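Bacterial microcompartment shell protein CutR (Streptococcus intermedius SK54 = ATCC 27335, PDB 6XPJ) forms hexamers that are probably a minor part of the shell of the choline-degrading bacterial microcompartment, where its circularly permuted domain may add heterogeneity and flexibility. Local coordinates at residues 83-88 / 94-99; 102-105 / 110-113. The protein carries 1 engineered substitution. All coordinates share one frame; numbering follows the deposited sequence. Where two conformers were deposited one is given.

Contact 1: 83-88 / 94-99; sequences VMFSGD and TSLEDI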
loop_
_atom_site.group_PDB
_atom_site.type_symbol
_atom_site.label_atom_id
_atom_site.label_comp_id
_atom_site.label_asym_id
_atom_site.label_seq_id
_atom_site.Cartn_x
_atom_site.Cartn_y
_atom_site.Cartn_z
ATOM N N VAL C 83 -12.137 -3.984 -12.795
ATOM C CA VAL C 83 -12.612 -4.779 -13.943
ATOM C C VAL C 83 -12.739 -3.831 -15.116
ATOM O O VAL C 83 -13.209 -2.718 -14.950
ATOM C CB VAL C 83 -13.937 -5.486 -13.656
ATOM C CG1 VAL C 83 -14.358 -6.287 -14.871
ATOM C CG2 VAL C 83 -13.849 -6.356 -12.416
ATOM N N MET C 84 -12.304 -4.294 -16.274
ATOM C CA MET C 84 -12.567 -3.599 -17.545
ATOM C C MET C 84 -13.097 -4.607 -18.557
ATOM O O MET C 84 -12.656 -5.775 -18.577
ATOM C CB MET C 84 -11.324 -2.866 -18.047
ATOM C CG MET C 84 -10.985 -1.646 -17.163
ATOM S SD MET C 84 -9.707 -0.541 -17.831
ATOM C CE MET C 84 -9.072 0.218 -16.338
ATOM N N PHE C 85 -14.029 -4.170 -19.384
ATOM C CA PHE C 85 -14.623 -5.044 -20.414
ATOM C C PHE C 85 -15.010 -4.177 -21.599
ATOM O O PHE C 85 -15.039 -2.948 -21.498
ATOM C CB PHE C 85 -15.784 -5.845 -19.823
ATOM C CG PHE C 85 -16.840 -5.059 -19.094
ATOM C CD1 PHE C 85 -17.893 -4.487 -19.775
ATOM C CD2 PHE C 85 -16.815 -4.960 -17.697
ATOM C CE1 PHE C 85 -18.864 -3.775 -19.105
ATOM C CE2 PHE C 85 -17.801 -4.251 -17.030
ATOM C CZ PHE C 85 -18.827 -3.665 -17.739
ATOM N N SER C 86 -15.284 -4.832 -22.718
ATOM C CA SER C 86 -15.578 -4.127 -23.978
ATOM C C SER C 86 -16.829 -4.718 -24.613
ATOM O O SER C 86 -17.173 -5.849 -24.326
ATOM C CB SER C 86 -14.382 -4.245 -24.903
ATOM O OG SER C 86 -14.210 -5.608 -25.210
ATOM N N GLY C 87 -17.457 -3.946 -25.478
ATOM C CA GLY C 87 -18.608 -4.408 -26.256
ATOM C C GLY C 87 -19.294 -3.228 -26.874
ATOM O O GLY C 87 -18.800 -2.107 -26.745
ATOM N N ASP C 88 -20.419 -3.454 -27.538
ATOM C CA ASP C 88 -21.199 -2.303 -28.046
ATOM C C ASP C 88 -21.695 -1.471 -26.853
ATOM O O ASP C 88 -21.802 -2.016 -25.714
ATOM C CB ASP C 88 -22.346 -2.781 -28.921
ATOM C CG ASP C 88 -23.350 -3.559 -28.109
ATOM O OD1 ASP C 88 -23.151 -4.768 -27.942
ATOM O OD2 ASP C 88 -24.292 -2.933 -27.596
ATOM N N THR C 94 -25.540 -2.053 -20.072
ATOM C CA THR C 94 -26.367 -3.091 -19.421
ATOM C C THR C 94 -25.531 -3.784 -18.350
ATOM O O THR C 94 -26.007 -3.963 -17.222
ATOM C CB THR C 94 -26.923 -4.102 -20.432
ATOM O OG1 THR C 94 -27.823 -3.349 -21.250
ATOM C CG2 THR C 94 -27.618 -5.275 -19.774
ATOM N N SER C 95 -24.296 -4.163 -18.685
ATOM C CA SER C 95 -23.413 -4.874 -17.738
ATOM C C SER C 95 -23.102 -3.972 -16.533
ATOM O O SER C 95 -23.117 -4.450 -15.408
ATOM C CB SER C 95 -22.157 -5.349 -18.410
ATOM O OG SER C 95 -22.452 -6.404 -19.335
ATOM N N LEU C 96 -22.793 -2.695 -16.769
ATOM C CA LEU C 96 -22.493 -1.770 -15.654
ATOM C C LEU C 96 -23.729 -1.626 -14.772
ATOM O O LEU C 96 -23.597 -1.634 -13.553
ATOM C CB LEU C 96 -22.069 -0.432 -16.240
ATOM C CG LEU C 96 -20.693 -0.410 -16.884
ATOM C CD1 LEU C 96 -20.478 0.907 -17.584
ATOM C CD2 LEU C 96 -19.599 -0.649 -15.845
ATOM N N GLU C 97 -24.897 -1.439 -15.363
ATOM C CA GLU C 97 -26.160 -1.311 -14.599
ATOM C C GLU C 97 -26.381 -2.570 -13.760
ATOM O O GLU C 97 -26.764 -2.456 -12.578
ATOM C CB GLU C 97 -27.320 -1.169 -15.567
ATOM C CG GLU C 97 -27.387 0.166 -16.262
ATOM C CD GLU C 97 -28.269 0.155 -17.492
ATOM O OE1 GLU C 97 -28.517 1.251 -18.016
ATOM O OE2 GLU C 97 -28.703 -0.935 -17.933
ATOM N N ASP C 98 -26.155 -3.747 -14.339
ATOM C CA ASP C 98 -26.431 -5.003 -13.608
ATOM C C ASP C 98 -25.455 -5.130 -12.444
ATOM O O ASP C 98 -25.857 -5.569 -11.348
ATOM C CB ASP C 98 -26.426 -6.196 -14.556
ATOM C CG ASP C 98 -27.697 -6.250 -15.408
ATOM O OD1 ASP C 98 -28.469 -5.277 -15.407
ATOM O OD2 ASP C 98 -27.950 -7.315 -15.980
ATOM N N ILE C 99 -24.195 -4.754 -12.633
ATOM C CA ILE C 99 -23.220 -4.722 -11.511
ATOM C C ILE C 99 -23.727 -3.780 -10.415
ATOM O O ILE C 99 -23.738 -4.193 -9.260
ATOM C CB ILE C 99 -21.814 -4.308 -11.986
ATOM C CG1 ILE C 99 -21.183 -5.383 -12.877
ATOM C CG2 ILE C 99 -20.914 -3.976 -10.820
ATOM C CD1 ILE C 99 -19.993 -4.903 -13.646
#
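Phe85 of strand 82-87 reaches across to helix 89-105 and packs on Ser95, Leu96 and Ile99. This is the helix-on-sheet layer of the circularly permuted BMC domain. The chain leaves the strand, turns at Asp88 and comes back over the sheet as the helix. Asp88 sits at the N-cap of that helix, and its OD1 is hydrogen-bonded to Ser91 OG. The axes of strand 83-87 and helix 94-99 come within 10.8 Å, with 145° between their directions, so they run roughly antiparallel, about 35° off.

Along the helix, Ser95 comes first. It meets the ring through its methylene: Ser95 CB is 3.7 Å from Phe85 CE1. Its hydroxyl is used elsewhere, since OG is hydrogen-bonded to Ala65 O on helix 58-68. A buried polar atom is thus satisfied beside an apolar ring. Leu96 follows. Its CD2 branch lies 3.6 Å from Phe85 CZ, the far end of the ring. One turn after Ser95, Ile99 brings CD1 to 4.1 Å from Phe85 CE2. All three groups approach the ring obliquely. Between them they border its outer atoms, from CE1 through CZ to CE2.

Ala65, Val50, Ile73 and Ile71 also touch Phe85, so the ring is buried between the sheet and both helices 58-68 and 89-105. On the strand itself, Val83 CG1 lies in the plane of the Phe85 ring, at its edge.

Contact 2: 102-105 / 110-113; sequences YFKN and STVP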
loop_
_atom_site.group_PDB
_atom_site.type_symbol
_atom_site.label_atom_id
_atom_site.label_comp_id
_atom_site.label_asym_id
_atom_site.label_seq_id
_atom_site.Cartn_x
_atom_site.Cartn_y
_atom_site.Cartn_z
ATOM N N TYR C 102 -26.877 -5.155 -8.536
ATOM C CA TYR C 102 -26.582 -6.321 -7.677
ATOM C C TYR C 102 -25.858 -5.824 -6.418
ATOM O O TYR C 102 -26.212 -6.190 -5.293
ATOM C CB TYR C 102 -25.738 -7.371 -8.402
ATOM C CG TYR C 102 -25.346 -8.482 -7.461
ATOM C CD1 TYR C 102 -26.230 -9.492 -7.138
ATOM C CD2 TYR C 102 -24.120 -8.467 -6.813
ATOM C CE1 TYR C 102 -25.900 -10.479 -6.222
ATOM C CE2 TYR C 102 -23.789 -9.431 -5.886
ATOM C CZ TYR C 102 -24.686 -10.429 -5.569
ATOM O OH TYR C 102 -24.323 -11.394 -4.670
ATOM N N PHE C 103 -24.794 -5.034 -6.591
ATOM C CA PHE C 103 -24.002 -4.574 -5.438
ATOM C C PHE C 103 -24.843 -3.713 -4.508
ATOM O O PHE C 103 -24.728 -3.850 -3.257
ATOM C CB PHE C 103 -22.710 -3.881 -5.879
ATOM C CG PHE C 103 -21.597 -4.852 -6.186
ATOM C CD1 PHE C 103 -21.575 -5.629 -7.320
ATOM C CD2 PHE C 103 -20.525 -4.950 -5.329
ATOM C CE1 PHE C 103 -20.549 -6.515 -7.595
ATOM C CE2 PHE C 103 -19.495 -5.835 -5.591
ATOM C CZ PHE C 103 -19.508 -6.625 -6.717
ATOM N N LYS C 104 -25.677 -2.846 -5.051
ATOM C CA LYS C 104 -26.531 -1.980 -4.208
ATOM C C LYS C 104 -27.632 -2.800 -3.562
ATOM O O LYS C 104 -27.829 -2.633 -2.339
ATOM C CB LYS C 104 -27.166 -0.879 -5.063
ATOM C CG LYS C 104 -28.141 -0.002 -4.313
ATOM C CD LYS C 104 -28.490 1.251 -5.068
ATOM C CE LYS C 104 -29.257 0.988 -6.352
ATOM N NZ LYS C 104 -30.595 0.438 -6.098
ATOM N N ASN C 105 -28.367 -3.584 -4.344
ATOM C CA ASN C 105 -29.629 -4.209 -3.856
ATOM C C ASN C 105 -29.397 -5.538 -3.156
ATOM O O ASN C 105 -30.180 -5.849 -2.204
ATOM C CB ASN C 105 -30.612 -4.427 -4.998
ATOM C CG ASN C 105 -31.037 -3.126 -5.638
ATOM O OD1 ASN C 105 -30.915 -2.063 -5.028
ATOM N ND2 ASN C 105 -31.516 -3.186 -6.881
ATOM N N SER C 110 -22.222 0.633 -0.832
ATOM C CA SER C 110 -22.318 2.014 -1.357
ATOM C C SER C 110 -21.955 1.974 -2.844
ATOM O O SER C 110 -21.026 1.245 -3.216
ATOM C CB SER C 110 -21.450 2.962 -0.581
ATOM O OG SER C 110 -21.779 2.913 0.798
ATOM N N THR C 111 -22.725 2.668 -3.675
ATOM C CA THR C 111 -22.466 2.653 -5.131
ATOM C C THR C 111 -22.619 4.058 -5.673
ATOM O O THR C 111 -23.579 4.775 -5.337
ATOM C CB THR C 111 -23.390 1.682 -5.887
ATOM O OG1 THR C 111 -24.753 2.060 -5.664
ATOM C CG2 THR C 111 -23.241 0.256 -5.422
ATOM N N VAL C 112 -21.783 4.355 -6.633
ATOM C CA VAL C 112 -21.876 5.582 -7.448
ATOM C C VAL C 112 -22.865 5.365 -8.590
ATOM O O VAL C 112 -23.181 4.237 -8.966
ATOM C CB VAL C 112 -20.490 5.941 -8.002
ATOM C CG1 VAL C 112 -19.579 6.393 -6.882
ATOM C CG2 VAL C 112 -19.896 4.801 -8.824
ATOM N N PRO C 113 -23.299 6.452 -9.244
ATOM C CA PRO C 113 -24.056 6.313 -10.470
ATOM C C PRO C 113 -23.185 5.796 -11.612
ATOM O O PRO C 113 -21.959 5.831 -11.574
ATOM C CB PRO C 113 -24.530 7.729 -10.802
ATOM C CG PRO C 113 -24.206 8.555 -9.616
ATOM C CD PRO C 113 -23.078 7.859 -8.880
#
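Lys104, in the last turn of helix 89-105, packs across Thr111 at the start of strand 110-116. The two side chains cross at about a right angle. Here the chain leaves the helix and turns back to the edge strand of the BMC sheet within its own subunit. Lys104 CB is 3.8 Å from Thr111 OG1 and 4.1 Å from Thr111 CG2. CG is farther off, 4.2 Å from Thr111 OG1. CD comes back to 3.9 Å from the same oxygen. The lysine side chain then bends at chi3 (66°) and chi4 (67°). This turns the amine toward Asn105, where NZ donates a 2.7 Å hydrogen bond to Asn105 OD1. The donor is tilted 21° from the carbonyl plane of the amide.

Beside the lysine, Phe103 CB lies 4.2 Å from Thr111 CG2. Its ring leads away to helix 58-68 and meets Phe109 edge-to-face. Thr111 CG2 thus meets the CB atoms of Phe103 and Lys104, and it lies 4.0 Å from Lys104 N. On the lysine side chain, carbons lie beside the threonine hydroxyl. The contact is thus van der Waals in nature, and the lysine charge is directed to the asparagine.

In the fold
Contact 1 closes before contact 2 opens, and their centres are 14 Å apart. Both use helix 89-105: contact 1 its middle, contact 2 its C-terminal end. The two contacts do not otherwise touch. Both also reach the same mixed sheet, but at different strands. Strand 82-87 lies second from one side, next to 72-77, while strand 110-116 is the outermost strand on the other side within this chain. The helix thus joins an inner strand at its middle to an outer strand at its end. Contact 1 is buried. Contact 2 is partly exposed and adjoins subunit interfaces: Tyr102 OH is hydrogen-bonded to Lys116 O of another subunit, and Ser110 OG to Glu4 OE1 of a further one.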